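Local coordinates for protein 6-phospho-alpha-glucosidase (Merdibacter massiliensis, PDB 6VC6) that probably hydrolyses 6-phospho-alpha-glucosides, using NAD and manganese in the redox elimination-addition mechanism known for family 4 glycoside hydrolases, at residues A329-N335 with E362-N366; I142-S146 with H319-M323; E95-I99 with A428-V432; H102-I106 with K421-I425; E154-R158 with K392-D396. All blocks are in the same frame, centred on the assembly; numbering follows the deposited sequence.

Contact 1. Residues A329-N335 with E362-N366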
# COMPACT_ATOMS: atom_id res chain seq x y z
N ALA A 329 14.00 11.97 1.93
CA ALA A 329 15.04 11.21 2.62
C ALA A 329 15.98 10.53 1.64
O ALA A 329 17.18 10.41 1.92
CB ALA A 329 14.40 10.17 3.55
N ILE A 330 15.47 10.10 0.49
CA ILE A 330 16.33 9.49 -0.52
C ILE A 330 17.19 10.54 -1.21
O ILE A 330 18.41 10.41 -1.28
CB ILE A 330 15.48 8.71 -1.54
CG1 ILE A 330 14.90 7.44 -0.90
CG2 ILE A 330 16.30 8.36 -2.77
CD1 ILE A 330 13.90 6.72 -1.78
N ALA A 331 16.55 11.61 -1.71
CA ALA A 331 17.26 12.59 -2.52
C ALA A 331 18.32 13.34 -1.72
O ALA A 331 19.35 13.74 -2.29
CB ALA A 331 16.27 13.58 -3.13
N TYR A 332 18.11 13.53 -0.42
CA TYR A 332 19.04 14.29 0.40
C TYR A 332 19.83 13.41 1.37
O TYR A 332 20.54 13.95 2.23
CB TYR A 332 18.28 15.38 1.17
CG TYR A 332 17.74 16.46 0.27
CD1 TYR A 332 18.59 17.28 -0.46
CD2 TYR A 332 16.37 16.66 0.14
CE1 TYR A 332 18.10 18.27 -1.29
CE2 TYR A 332 15.87 17.65 -0.69
CZ TYR A 332 16.74 18.45 -1.40
OH TYR A 332 16.25 19.44 -2.22
N ASN A 333 19.73 12.09 1.24
CA ASN A 333 20.52 11.15 2.04
C ASN A 333 20.33 11.41 3.53
O ASN A 333 21.29 11.50 4.30
CB ASN A 333 22.00 11.20 1.65
CG ASN A 333 22.76 9.98 2.11
OD1 ASN A 333 22.30 8.85 1.97
ND2 ASN A 333 23.95 10.20 2.67
N LYS A 334 19.07 11.53 3.94
CA LYS A 334 18.77 11.89 5.33
C LYS A 334 19.07 10.74 6.28
O LYS A 334 19.39 10.99 7.46
CB LYS A 334 17.31 12.31 5.46
CG LYS A 334 16.97 13.62 4.78
CD LYS A 334 15.52 13.99 5.01
CE LYS A 334 15.17 15.32 4.37
NZ LYS A 334 13.73 15.66 4.54
N ASN A 335 18.99 9.50 5.81
CA ASN A 335 19.11 8.31 6.66
C ASN A 335 18.10 8.34 7.80
O ASN A 335 18.39 7.86 8.91
CB ASN A 335 20.54 8.15 7.19
CG ASN A 335 21.53 7.79 6.10
OD1 ASN A 335 21.25 6.95 5.25
ND2 ASN A 335 22.69 8.43 6.12
N GLU A 362 16.71 2.80 7.87
CA GLU A 362 17.22 4.11 7.49
C GLU A 362 17.18 4.23 5.97
O GLU A 362 17.41 3.26 5.25
CB GLU A 362 18.66 4.30 7.99
CG GLU A 362 18.78 4.74 9.44
CD GLU A 362 20.22 5.03 9.83
OE1 GLU A 362 21.07 5.14 8.92
OE2 GLU A 362 20.51 5.15 11.04
N LEU A 363 16.88 5.44 5.49
CA LEU A 363 16.65 5.66 4.06
C LEU A 363 17.54 6.78 3.56
O LEU A 363 17.42 7.92 4.01
CB LEU A 363 15.18 5.99 3.79
CG LEU A 363 14.44 4.98 2.91
CD1 LEU A 363 13.02 5.45 2.63
CD2 LEU A 363 15.20 4.74 1.62
N GLY A 364 18.43 6.45 2.62
CA GLY A 364 19.29 7.44 2.00
C GLY A 364 19.35 7.28 0.50
O GLY A 364 18.47 6.66 -0.10
N ILE A 365 20.40 7.84 -0.13
CA ILE A 365 20.53 7.75 -1.58
C ILE A 365 20.76 6.31 -2.02
O ILE A 365 20.43 5.95 -3.16
CB ILE A 365 21.67 8.67 -2.07
CG1 ILE A 365 21.44 9.09 -3.52
CG2 ILE A 365 23.03 8.00 -1.92
CD1 ILE A 365 20.51 10.27 -3.68
N ASN A 366 21.30 5.47 -1.14
CA ASN A 366 21.65 4.10 -1.48
C ASN A 366 20.56 3.11 -1.10
O ASN A 366 20.82 1.90 -1.08
CB ASN A 366 22.97 3.72 -0.82
CG ASN A 366 24.11 4.64 -1.22
OD1 ASN A 366 24.61 5.42 -0.42
ND2 ASN A 366 24.52 4.55 -2.48
O HOH W 1 23.45 6.04 2.66
O HOH W 2 22.50 4.70 6.75
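Leu-363 packs its side chain on the helix and offers its backbone O to the turn that follows. Its CD2 lies 3.7 Å from Ile-330 CG1, the two chains crossing at a slant, and that carbonyl O receives a weak bond from the amide of Asn-335 (N to O 2.9 Å). Ile-330 has CG1 anti to its own carbonyl carbon (chi1 -71°), which carries that arm to Leu-363, while its CA makes a CA-H...O contact with Gly-364 O (3.6 Å). A branched apolar residue suits this buried place, because its other neighbours are Trp-141, Leu-143 and Phe-80 of the large sheet.

The turn that closes helix 318-331 and leads into strand 336-343 is a Schellman motif. Lys-334 N returns to Ala-329 O and, more weakly, Asn-333 N to Ile-330 O; Asn-333 occupies the C-prime position with positive phi, a conformation asparagine tolerates well. Segment 362-366 ends strand 356-364, one of the antiparallel strands that extend the parallel, nucleotide-binding part of the large sheet.

Asn-333 uses its side chain to fasten the end of the strand. OD1 accepts the amide of Ile-365 in a nearly straight bond (N to OD1 3.0 Å, 161° at the hydrogen), with the donor tilted 22° from the carbonyl plane. Gly-364, having no side chain, lets the same OD1 come within 3.3 Å of its CA. Toward solvent, Asn-335 and Glu-362 cross at a slant. Glu-362 CG rests 3.2 Å from Asn-335 O, and a water 2.6 Å from Glu-362 OE1 also donates weakly to Asn-335 OD1.

Contact 2. Residues I142-S146 with H319-M323. With NAD (nicotinamide-adenine-dinucleotide), chain G.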
# COMPACT_ATOMS: atom_id res chain seq x y z
N ILE A 142 12.17 4.43 -8.11
CA ILE A 142 10.77 4.04 -8.27
C ILE A 142 10.19 3.80 -6.89
O ILE A 142 10.55 2.83 -6.21
CB ILE A 142 10.64 2.80 -9.17
CG1 ILE A 142 11.00 3.15 -10.61
CG2 ILE A 142 9.23 2.24 -9.09
CD1 ILE A 142 11.07 1.95 -11.53
N LEU A 143 9.30 4.69 -6.46
CA LEU A 143 8.58 4.56 -5.20
C LEU A 143 7.17 4.09 -5.50
O LEU A 143 6.42 4.78 -6.20
CB LEU A 143 8.56 5.89 -4.44
CG LEU A 143 9.90 6.62 -4.30
CD1 LEU A 143 9.76 7.83 -3.40
CD2 LEU A 143 10.98 5.68 -3.79
N ASN A 144 6.80 2.92 -4.99
CA ASN A 144 5.58 2.24 -5.38
C ASN A 144 4.60 2.17 -4.21
O ASN A 144 4.93 1.64 -3.15
CB ASN A 144 5.88 0.83 -5.90
CG ASN A 144 4.62 0.07 -6.26
OD1 ASN A 144 3.82 0.53 -7.07
ND2 ASN A 144 4.43 -1.09 -5.64
N TYR A 145 3.38 2.62 -4.43
CA TYR A 145 2.32 2.46 -3.47
C TYR A 145 1.39 1.35 -3.95
O TYR A 145 0.61 0.83 -3.18
CB TYR A 145 1.52 3.75 -3.42
CG TYR A 145 1.65 4.58 -2.18
CD1 TYR A 145 1.49 5.94 -2.24
CD2 TYR A 145 1.90 4.02 -0.96
CE1 TYR A 145 1.57 6.72 -1.12
CE2 TYR A 145 1.99 4.79 0.17
CZ TYR A 145 1.82 6.14 0.08
OH TYR A 145 1.91 6.92 1.19
N SER A 146 1.49 0.98 -5.22
CA SER A 146 0.49 0.12 -5.85
C SER A 146 0.36 -1.23 -5.17
O SER A 146 1.34 -1.92 -4.94
CB SER A 146 0.83 -0.09 -7.33
OG SER A 146 1.20 1.11 -7.97
N HIS A 319 -1.39 10.80 3.29
CA HIS A 319 -1.02 9.74 2.36
C HIS A 319 0.00 10.22 1.34
O HIS A 319 1.02 9.55 1.10
CB HIS A 319 -2.27 9.21 1.66
CG HIS A 319 -1.97 8.28 0.52
ND1 HIS A 319 -1.65 6.95 0.71
CD2 HIS A 319 -1.94 8.49 -0.82
CE1 HIS A 319 -1.43 6.39 -0.47
NE2 HIS A 319 -1.61 7.30 -1.41
N ALA A 320 -0.25 11.38 0.73
CA ALA A 320 0.68 11.90 -0.27
C ALA A 320 1.96 12.41 0.36
O ALA A 320 3.03 12.36 -0.27
CB ALA A 320 0.01 13.00 -1.08
N GLU A 321 1.89 12.92 1.60
CA GLU A 321 3.07 13.51 2.22
C GLU A 321 4.13 12.47 2.53
O GLU A 321 5.33 12.76 2.45
CB GLU A 321 2.68 14.25 3.49
CG GLU A 321 2.09 15.63 3.25
CD GLU A 321 2.04 16.47 4.50
OE1 GLU A 321 2.52 16.00 5.55
OE2 GLU A 321 1.51 17.60 4.44
N MSE A 322 3.72 11.25 2.87
CA MSE A 322 4.70 10.26 3.29
C MSE A 322 5.59 9.82 2.14
O MSE A 322 6.78 9.58 2.33
CB MSE A 322 4.03 9.03 3.88
CG MSE A 322 5.06 8.11 4.48
SE MSE A 322 4.29 6.64 5.46
CE MSE A 322 4.47 5.30 4.06
N MSE A 323 5.01 9.70 0.95
CA MSE A 323 5.78 9.33 -0.22
C MSE A 323 6.74 10.46 -0.58
O MSE A 323 7.88 10.21 -0.99
CB MSE A 323 4.88 9.01 -1.42
CG MSE A 323 5.66 8.63 -2.67
SE MSE A 323 4.66 7.65 -4.04
CE MSE A 323 4.95 5.83 -3.42
PA NAD G . -8.12 4.40 -8.65
O1A NAD G . -8.86 5.64 -8.23
O2A NAD G . -8.81 3.37 -9.52
O5B NAD G . -6.76 4.84 -9.39
C5B NAD G . -6.03 3.91 -10.19
C4B NAD G . -5.49 4.61 -11.42
O4B NAD G . -4.43 3.85 -11.99
C3B NAD G . -6.58 4.74 -12.48
O3B NAD G . -6.65 6.10 -12.92
C2B NAD G . -6.12 3.86 -13.62
O2B NAD G . -6.41 4.48 -14.88
C1B NAD G . -4.62 3.75 -13.40
N9A NAD G . -4.07 2.48 -13.94
C8A NAD G . -4.62 1.26 -13.84
N7A NAD G . -3.85 0.33 -14.46
C5A NAD G . -2.78 0.96 -14.97
C6A NAD G . -1.58 0.59 -15.75
N6A NAD G . -1.35 -0.70 -16.11
N1A NAD G . -0.71 1.57 -16.09
C2A NAD G . -0.93 2.86 -15.73
N3A NAD G . -2.00 3.27 -15.03
C4A NAD G . -2.94 2.38 -14.63
O3 NAD G . -7.54 3.65 -7.35
PN NAD G . -7.28 4.41 -5.96
O1N NAD G . -8.39 4.04 -5.00
O2N NAD G . -6.94 5.86 -6.22
O5D NAD G . -5.94 3.66 -5.49
C5D NAD G . -4.68 4.02 -6.05
C4D NAD G . -3.67 2.95 -5.68
O4D NAD G . -2.96 3.33 -4.49
C3D NAD G . -4.37 1.63 -5.38
O3D NAD G . -3.68 0.58 -6.06
C2D NAD G . -4.19 1.44 -3.89
O2D NAD G . -4.07 0.05 -3.56
C1D NAD G . -2.91 2.19 -3.63
N1N NAD G . -2.75 2.57 -2.23
C2N NAD G . -1.76 1.99 -1.55
C3N NAD G . -1.53 2.28 -0.22
C7N NAD G . -0.41 1.59 0.49
O7N NAD G . -0.34 1.64 1.71
N7N NAD G . 0.49 0.92 -0.24
C4N NAD G . -2.35 3.20 0.42
C5N NAD G . -3.38 3.79 -0.30
C6N NAD G . -3.56 3.46 -1.64
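Tyr-145 is held between two side chains of the helix, one on each face of its ring. Over one face lies the imidazole of His-319 in an offset stack, the planes only 14° apart and the centroids separated by 4.1 Å. The overlap is displaced toward the rim, where His-319 CE1 comes within 3.1 Å of Tyr-145 CE1. The opposite face takes the methyl of Met-323, present as selenomethionine. Its chain bends at the selenium (chi3 -88°), turning CE over the ring in a CH-pi contact 4.0 Å from the centroid; the selenium itself lies obliquely, 4.8 Å from the centroid, as a Met-aromatic contact. In the ring plane the phenol OH donates to His-319 O (2.8 Å), which helps fix the ring's rotation.

The backbone O of Tyr-145 accepts the nicotinamide N7N of NAD at 2.9 Å in a nearly straight bond, while His-319 CE1 approaches NAD C5N at 3.3 Å. Asp-171 of the sugar-phosphate pocket bonds His-319 ND1.

Strand 141-144 is paired with strands 80-83 and 166-169 in the Rossmann-like sheet; helix 318-331 packs against it, with Met-323 also touching Phe-82 of strand 80-83 and Phe-19 of helix 16-25.

Contact 3. Residues E95-I99 with A428-V432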
# COMPACT_ATOMS: atom_id res chain seq x y z
N GLU A 95 -15.44 -6.73 -8.06
CA GLU A 95 -15.56 -8.15 -8.35
C GLU A 95 -14.75 -8.99 -7.36
O GLU A 95 -15.17 -10.08 -6.97
CB GLU A 95 -15.11 -8.43 -9.78
CG GLU A 95 -15.94 -7.74 -10.85
CD GLU A 95 -17.27 -8.42 -11.09
OE1 GLU A 95 -17.40 -9.61 -10.74
OE2 GLU A 95 -18.19 -7.77 -11.63
N ASP A 96 -13.58 -8.49 -6.95
CA ASP A 96 -12.79 -9.19 -5.95
C ASP A 96 -13.56 -9.34 -4.65
O ASP A 96 -13.56 -10.42 -4.04
CB ASP A 96 -11.48 -8.44 -5.69
CG ASP A 96 -10.56 -8.41 -6.90
OD1 ASP A 96 -10.72 -9.28 -7.79
OD2 ASP A 96 -9.69 -7.53 -6.96
N GLU A 97 -14.24 -8.28 -4.21
CA GLU A 97 -14.92 -8.31 -2.93
C GLU A 97 -16.25 -9.06 -3.01
O GLU A 97 -16.58 -9.84 -2.12
CB GLU A 97 -15.14 -6.88 -2.42
CG GLU A 97 -13.88 -6.22 -1.86
CD GLU A 97 -14.02 -4.71 -1.79
OE1 GLU A 97 -15.07 -4.20 -2.23
OE2 GLU A 97 -13.09 -4.04 -1.30
N HIS A 98 -17.02 -8.83 -4.08
CA HIS A 98 -18.35 -9.42 -4.17
C HIS A 98 -18.28 -10.94 -4.29
O HIS A 98 -18.97 -11.67 -3.57
CB HIS A 98 -19.11 -8.83 -5.36
CG HIS A 98 -19.85 -7.57 -5.05
ND1 HIS A 98 -21.22 -7.47 -5.12
CD2 HIS A 98 -19.41 -6.35 -4.65
CE1 HIS A 98 -21.59 -6.25 -4.78
NE2 HIS A 98 -20.51 -5.55 -4.49
N ILE A 99 -17.43 -11.43 -5.20
CA ILE A 99 -17.40 -12.86 -5.49
C ILE A 99 -16.90 -13.65 -4.29
O ILE A 99 -17.41 -14.74 -3.99
CB ILE A 99 -16.56 -13.12 -6.75
CG1 ILE A 99 -17.22 -12.47 -7.97
CG2 ILE A 99 -16.37 -14.62 -6.98
CD1 ILE A 99 -16.34 -12.39 -9.20
N ALA A 428 -13.97 -19.11 -10.34
CA ALA A 428 -14.77 -17.91 -10.53
C ALA A 428 -13.91 -16.70 -10.85
O ALA A 428 -14.33 -15.83 -11.62
CB ALA A 428 -15.62 -17.64 -9.29
N MSE A 429 -12.71 -16.63 -10.29
CA MSE A 429 -11.80 -15.51 -10.52
C MSE A 429 -11.23 -15.54 -11.93
O MSE A 429 -11.07 -14.50 -12.57
CB MSE A 429 -10.67 -15.51 -9.49
CG MSE A 429 -11.12 -15.44 -8.05
SE MSE A 429 -11.31 -13.63 -7.36
CE MSE A 429 -13.12 -13.27 -7.97
N ILE A 430 -10.91 -16.75 -12.40
CA ILE A 430 -10.33 -16.91 -13.73
C ILE A 430 -11.27 -16.37 -14.80
O ILE A 430 -10.84 -15.76 -15.79
CB ILE A 430 -9.98 -18.39 -13.98
CG1 ILE A 430 -8.77 -18.81 -13.15
CG2 ILE A 430 -9.72 -18.65 -15.46
CD1 ILE A 430 -8.45 -20.28 -13.23
N GLU A 431 -12.58 -16.55 -14.61
CA GLU A 431 -13.55 -16.14 -15.62
C GLU A 431 -13.65 -14.62 -15.71
O GLU A 431 -13.58 -14.05 -16.81
CB GLU A 431 -14.92 -16.75 -15.31
CG GLU A 431 -15.77 -17.04 -16.53
CD GLU A 431 -15.23 -18.18 -17.38
OE1 GLU A 431 -15.62 -18.27 -18.56
OE2 GLU A 431 -14.41 -18.97 -16.87
N VAL A 432 -13.80 -13.94 -14.57
CA VAL A 432 -13.97 -12.49 -14.60
C VAL A 432 -12.66 -11.77 -14.88
O VAL A 432 -12.69 -10.63 -15.37
CB VAL A 432 -14.58 -12.00 -13.27
CG1 VAL A 432 -16.07 -12.28 -13.23
CG2 VAL A 432 -13.87 -12.64 -12.09
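The carbonyl O of Glu-95 accepts the amide of Ile-99 within its own helix (N to O 3.2 Å), and across the interface the methyl CE of Met-429 merely packs near it, at 3.9 Å. This is a packing of two helices running roughly antiparallel, segment 95-99 of helix 89-102 against segment 428-432 of helix 419-432. The short axes come within 11.0 Å at a crossing angle of 147°. No hydrogen bond spans the gap, and the residues that meet are spaced four apart on each helix, Glu-95 opposite Val-432 and Ile-99 opposite Ala-428, with Met-429 reaching in alongside.

Ile-99 has the largest share of the contact. Both of its arms are used: CG2 touches Ala-428 CB at 3.9 Å, and CD1 meets Val-432 CG2 tip to tip. Alanine suits its place because the small methyl accepts the isoleucine branch without pushing the helices farther apart. Met-429, present as selenomethionine, reaches in from the side. Bends at chi2 (-90°) and chi3 (85°) fold the flexible chain back, so that it slides past Ile-99 and puts CE 3.6 Å from Ile-99 CD1.

Met-429 also touches Ala-117 of helix 113-136 and Trp-437 of the C-terminal tail, tying three parts of the fold together at one buried side chain. Asp-96 lies beside it, but its carboxylate is engaged by Arg-121 of helix 113-136. At the more exposed margin Glu-95 crosses Val-432 at a slant; its chain is bent at chi2, and OE1 lies 3.9 Å from Val-432 CG1.

Contact 4. Residues H102-I106 with K421-I425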
# COMPACT_ATOMS: atom_id res chain seq x y z
N HIS A 102 -19.78 -13.59 -1.74
CA HIS A 102 -20.87 -14.42 -2.22
C HIS A 102 -20.56 -15.91 -2.11
O HIS A 102 -21.48 -16.73 -2.10
CB HIS A 102 -21.21 -14.07 -3.67
CG HIS A 102 -21.94 -12.78 -3.83
ND1 HIS A 102 -23.03 -12.44 -3.07
CD2 HIS A 102 -21.74 -11.74 -4.68
CE1 HIS A 102 -23.47 -11.24 -3.43
NE2 HIS A 102 -22.70 -10.80 -4.40
N LEU A 103 -19.28 -16.27 -2.02
CA LEU A 103 -18.87 -17.67 -1.92
C LEU A 103 -18.43 -18.06 -0.52
O LEU A 103 -17.85 -19.14 -0.34
CB LEU A 103 -17.75 -17.95 -2.93
CG LEU A 103 -18.20 -17.97 -4.39
CD1 LEU A 103 -17.01 -18.07 -5.33
CD2 LEU A 103 -19.19 -19.10 -4.65
N GLY A 104 -18.67 -17.21 0.48
CA GLY A 104 -18.46 -17.59 1.86
C GLY A 104 -17.09 -17.31 2.43
O GLY A 104 -16.71 -17.96 3.42
N ARG A 105 -16.34 -16.38 1.86
CA ARG A 105 -15.04 -16.00 2.41
C ARG A 105 -14.92 -14.48 2.41
O ARG A 105 -15.69 -13.78 1.75
CB ARG A 105 -13.88 -16.63 1.62
CG ARG A 105 -13.77 -18.14 1.77
CD ARG A 105 -13.52 -18.54 3.22
NE ARG A 105 -13.22 -19.97 3.35
CZ ARG A 105 -14.14 -20.91 3.53
NH1 ARG A 105 -15.42 -20.57 3.61
NH2 ARG A 105 -13.78 -22.18 3.64
N ILE A 106 -13.94 -13.98 3.17
CA ILE A 106 -13.74 -12.54 3.28
C ILE A 106 -13.39 -11.97 1.92
O ILE A 106 -12.55 -12.52 1.19
CB ILE A 106 -12.66 -12.23 4.32
CG1 ILE A 106 -13.14 -12.58 5.73
CG2 ILE A 106 -12.24 -10.77 4.24
CD1 ILE A 106 -12.09 -12.38 6.80
N LYS A 421 -13.07 -25.08 -1.47
CA LYS A 421 -13.42 -23.67 -1.58
C LYS A 421 -12.40 -22.91 -2.43
O LYS A 421 -12.77 -21.97 -3.15
CB LYS A 421 -13.53 -23.04 -0.19
CG LYS A 421 -13.90 -21.57 -0.19
CD LYS A 421 -15.28 -21.34 -0.79
CE LYS A 421 -16.35 -22.04 0.03
NZ LYS A 421 -17.71 -21.84 -0.56
N ALA A 422 -11.13 -23.31 -2.36
CA ALA A 422 -10.10 -22.66 -3.17
C ALA A 422 -10.37 -22.86 -4.66
O ALA A 422 -10.31 -21.90 -5.44
CB ALA A 422 -8.72 -23.20 -2.80
N ARG A 423 -10.67 -24.09 -5.07
CA ARG A 423 -10.96 -24.35 -6.48
C ARG A 423 -12.23 -23.63 -6.92
O ARG A 423 -12.29 -23.12 -8.05
CB ARG A 423 -11.08 -25.85 -6.72
CG ARG A 423 -11.37 -26.22 -8.17
CD ARG A 423 -11.61 -27.71 -8.33
NE ARG A 423 -10.40 -28.50 -8.08
CZ ARG A 423 -9.43 -28.68 -8.98
NH1 ARG A 423 -9.52 -28.14 -10.18
NH2 ARG A 423 -8.37 -29.41 -8.67
N GLU A 424 -13.24 -23.59 -6.06
CA GLU A 424 -14.49 -22.91 -6.40
C GLU A 424 -14.25 -21.42 -6.64
O GLU A 424 -14.72 -20.85 -7.63
CB GLU A 424 -15.52 -23.12 -5.29
CG GLU A 424 -16.86 -22.45 -5.53
CD GLU A 424 -17.85 -22.70 -4.41
OE1 GLU A 424 -17.40 -23.00 -3.28
OE2 GLU A 424 -19.07 -22.60 -4.66
N ILE A 425 -13.51 -20.77 -5.73
CA ILE A 425 -13.24 -19.35 -5.89
C ILE A 425 -12.29 -19.10 -7.05
O ILE A 425 -12.51 -18.19 -7.86
CB ILE A 425 -12.70 -18.76 -4.57
CG1 ILE A 425 -13.74 -18.89 -3.45
CG2 ILE A 425 -12.30 -17.30 -4.76
CD1 ILE A 425 -13.29 -18.30 -2.13
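One face of the Arg-105 guanidinium is covered by the aliphatic stem of Lys-421, whose CG sits 3.7 Å above the plane and over its centre. At the edge, NH1 donates to Gly-104 O in the guanidinium plane (2.9 Å), and NE bonds Ile-416 O, so the group is held flat against the lysine chain. The turn that brings Arg-105 here is a Schellman motif ending helix 89-102: Gly-104 is the C-prime residue, with the positive phi that glycine adopts easily, and Arg-105 N returns to Ser-100 O.

Lys-421 leaves its helix with CG anti to the backbone N and then bends at chi2 and chi3. This curl carries NZ to Leu-103 O, a carbonyl just past helix 89-102, at 2.7 Å. NZ also forms a salt bridge with Glu-424 OE1 (3.0 Å), approaching from above the carboxylate plane. A long, flexible cation suits a place between a carbonyl and a carboxylate, and Glu-424 probably offsets the nearness of the Arg-105 charge.

Beside these polar groups Leu-103 and Ile-425 slide past each other, with CD1 of the leucine 3.9 Å from CG1 of the isoleucine. Ile-425 CD1 also packs on Arg-105 CG, 3.9 Å away.

Contact 5. Residues E154-R158 with K392-D396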
# COMPACT_ATOMS: atom_id res chain seq x y z
N GLU A 154 7.24 -9.21 -4.10
CA GLU A 154 7.78 -10.54 -4.36
C GLU A 154 7.98 -10.77 -5.85
O GLU A 154 8.99 -11.34 -6.27
CB GLU A 154 6.86 -11.60 -3.76
CG GLU A 154 7.13 -13.02 -4.25
CD GLU A 154 8.46 -13.57 -3.77
OE1 GLU A 154 9.04 -13.00 -2.82
OE2 GLU A 154 8.92 -14.58 -4.34
N ALA A 155 7.02 -10.33 -6.67
CA ALA A 155 7.16 -10.49 -8.12
C ALA A 155 8.27 -9.61 -8.67
O ALA A 155 9.01 -10.02 -9.57
CB ALA A 155 5.84 -10.18 -8.81
N LEU A 156 8.41 -8.39 -8.14
CA LEU A 156 9.47 -7.50 -8.61
C LEU A 156 10.85 -7.97 -8.14
O LEU A 156 11.85 -7.68 -8.80
CB LEU A 156 9.21 -6.07 -8.13
CG LEU A 156 7.97 -5.39 -8.72
CD1 LEU A 156 7.91 -3.93 -8.31
CD2 LEU A 156 7.95 -5.53 -10.24
N ARG A 157 10.91 -8.70 -7.03
CA ARG A 157 12.17 -9.28 -6.58
C ARG A 157 12.70 -10.28 -7.60
O ARG A 157 13.91 -10.34 -7.86
CB ARG A 157 11.99 -9.94 -5.22
CG ARG A 157 13.23 -10.68 -4.72
CD ARG A 157 12.91 -11.53 -3.50
NE ARG A 157 12.12 -12.71 -3.84
CZ ARG A 157 12.63 -13.84 -4.33
NH1 ARG A 157 13.93 -13.94 -4.56
NH2 ARG A 157 11.83 -14.86 -4.61
N ARG A 158 11.81 -11.06 -8.21
CA ARG A 158 12.23 -12.05 -9.19
C ARG A 158 12.51 -11.41 -10.55
O ARG A 158 13.48 -11.78 -11.22
CB ARG A 158 11.17 -13.14 -9.33
CG ARG A 158 10.81 -13.85 -8.04
CD ARG A 158 10.05 -15.13 -8.32
NE ARG A 158 9.38 -15.66 -7.14
CZ ARG A 158 8.64 -16.76 -7.14
NH1 ARG A 158 8.46 -17.45 -8.26
NH2 ARG A 158 8.07 -17.18 -6.01
N LYS A 392 4.25 -16.45 -2.21
CA LYS A 392 5.27 -16.94 -3.13
C LYS A 392 4.72 -18.00 -4.08
O LYS A 392 5.18 -18.11 -5.22
CB LYS A 392 6.46 -17.49 -2.35
CG LYS A 392 7.35 -16.41 -1.75
CD LYS A 392 8.40 -17.00 -0.82
CE LYS A 392 9.40 -15.94 -0.39
NZ LYS A 392 10.17 -15.39 -1.54
N LEU A 393 3.73 -18.78 -3.63
CA LEU A 393 3.08 -19.72 -4.53
C LEU A 393 2.23 -19.01 -5.57
O LEU A 393 2.07 -19.51 -6.68
CB LEU A 393 2.23 -20.71 -3.73
CG LEU A 393 2.99 -21.77 -2.92
CD1 LEU A 393 2.08 -22.37 -1.86
CD2 LEU A 393 3.54 -22.85 -3.84
N LEU A 394 1.69 -17.84 -5.23
CA LEU A 394 0.85 -17.11 -6.18
C LEU A 394 1.68 -16.57 -7.34
O LEU A 394 1.32 -16.77 -8.51
CB LEU A 394 0.12 -15.97 -5.47
CG LEU A 394 -0.85 -15.19 -6.35
CD1 LEU A 394 -2.06 -16.05 -6.71
CD2 LEU A 394 -1.28 -13.90 -5.68
N VAL A 395 2.78 -15.88 -7.05
CA VAL A 395 3.64 -15.40 -8.13
C VAL A 395 4.37 -16.55 -8.80
O VAL A 395 4.88 -16.38 -9.92
CB VAL A 395 4.62 -14.33 -7.61
CG1 VAL A 395 3.90 -13.34 -6.71
CG2 VAL A 395 5.77 -14.99 -6.87
N ASP A 396 4.44 -17.71 -8.16
CA ASP A 396 4.86 -18.92 -8.86
C ASP A 396 3.91 -19.24 -10.00
O ASP A 396 4.34 -19.58 -11.11
CB ASP A 396 4.95 -20.10 -7.89
CG ASP A 396 6.31 -20.24 -7.25
OD1 ASP A 396 7.19 -19.41 -7.54
OD2 ASP A 396 6.50 -21.19 -6.46
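Glu-154 and Val-395 form the tight, buried part of this crossing, with Glu-154 CG 3.5 Å from Val-395 CG2 where their side chains meet at about a right angle. The axes of segments 154-158 and 392-396 pass 10.2 Å apart at a crossing angle of -57°. Small Ala-155 suits the place: its CA lies 6.0 Å from Val-395 CA and its CB 4.3 Å from Val-395 CG1. The guanidinium of Arg-158 is laid over the valine, one face on CG2.

Toward the solvent side apolar packing gives way to ions. Arg-158 reaches out, extended from CG to NE, to Asp-396 OD1, while OD2 pairs with Lys-405 of helix 403-412. The modelled NH1 approach is too short to trust.

The Glu-154 carboxylate is the centre of a salt-bridge network. Lys-392 NZ (2.9 Å) and Arg-157 NE reach OE1 from opposite faces of its plane, while Arg-157 NH2 (2.9 Å) and Arg-158 NE (3.0 Å) share OE2. Lys-392 NZ also donates to Asp-354 O.

Three cations around one buried carboxylate would probably favour the ionised form of Glu-154, whose charge probably compensates for Arg-157 NH2 and Lys-392 NZ lying only 3.5 Å apart.

Contacts 1 and 2 share helix 318-331 and the large sheet and touch, Ile-330 CD1 lying 3.7 Å from Leu-143 CD2. Contact 2 is nearest the active site: the side chain of Tyr-145 is about 6 Å from manganese and that of His-319 about 7 Å from the bound glucose 6-phosphate. Contact 5 comes within about 5 Å of contact 2 at the nearest atoms, helix 149-159 being the next element after strand 141-144. Contacts 3 and 4, centres about 10 Å apart, touch through Ala-428 CB and Leu-103 CD1 (4.2 Å) and join helix 419-432 to the helix 89-102 region, on the opposite side of the chain's centre from contact 1, about 41 Å from contact 3 between centres.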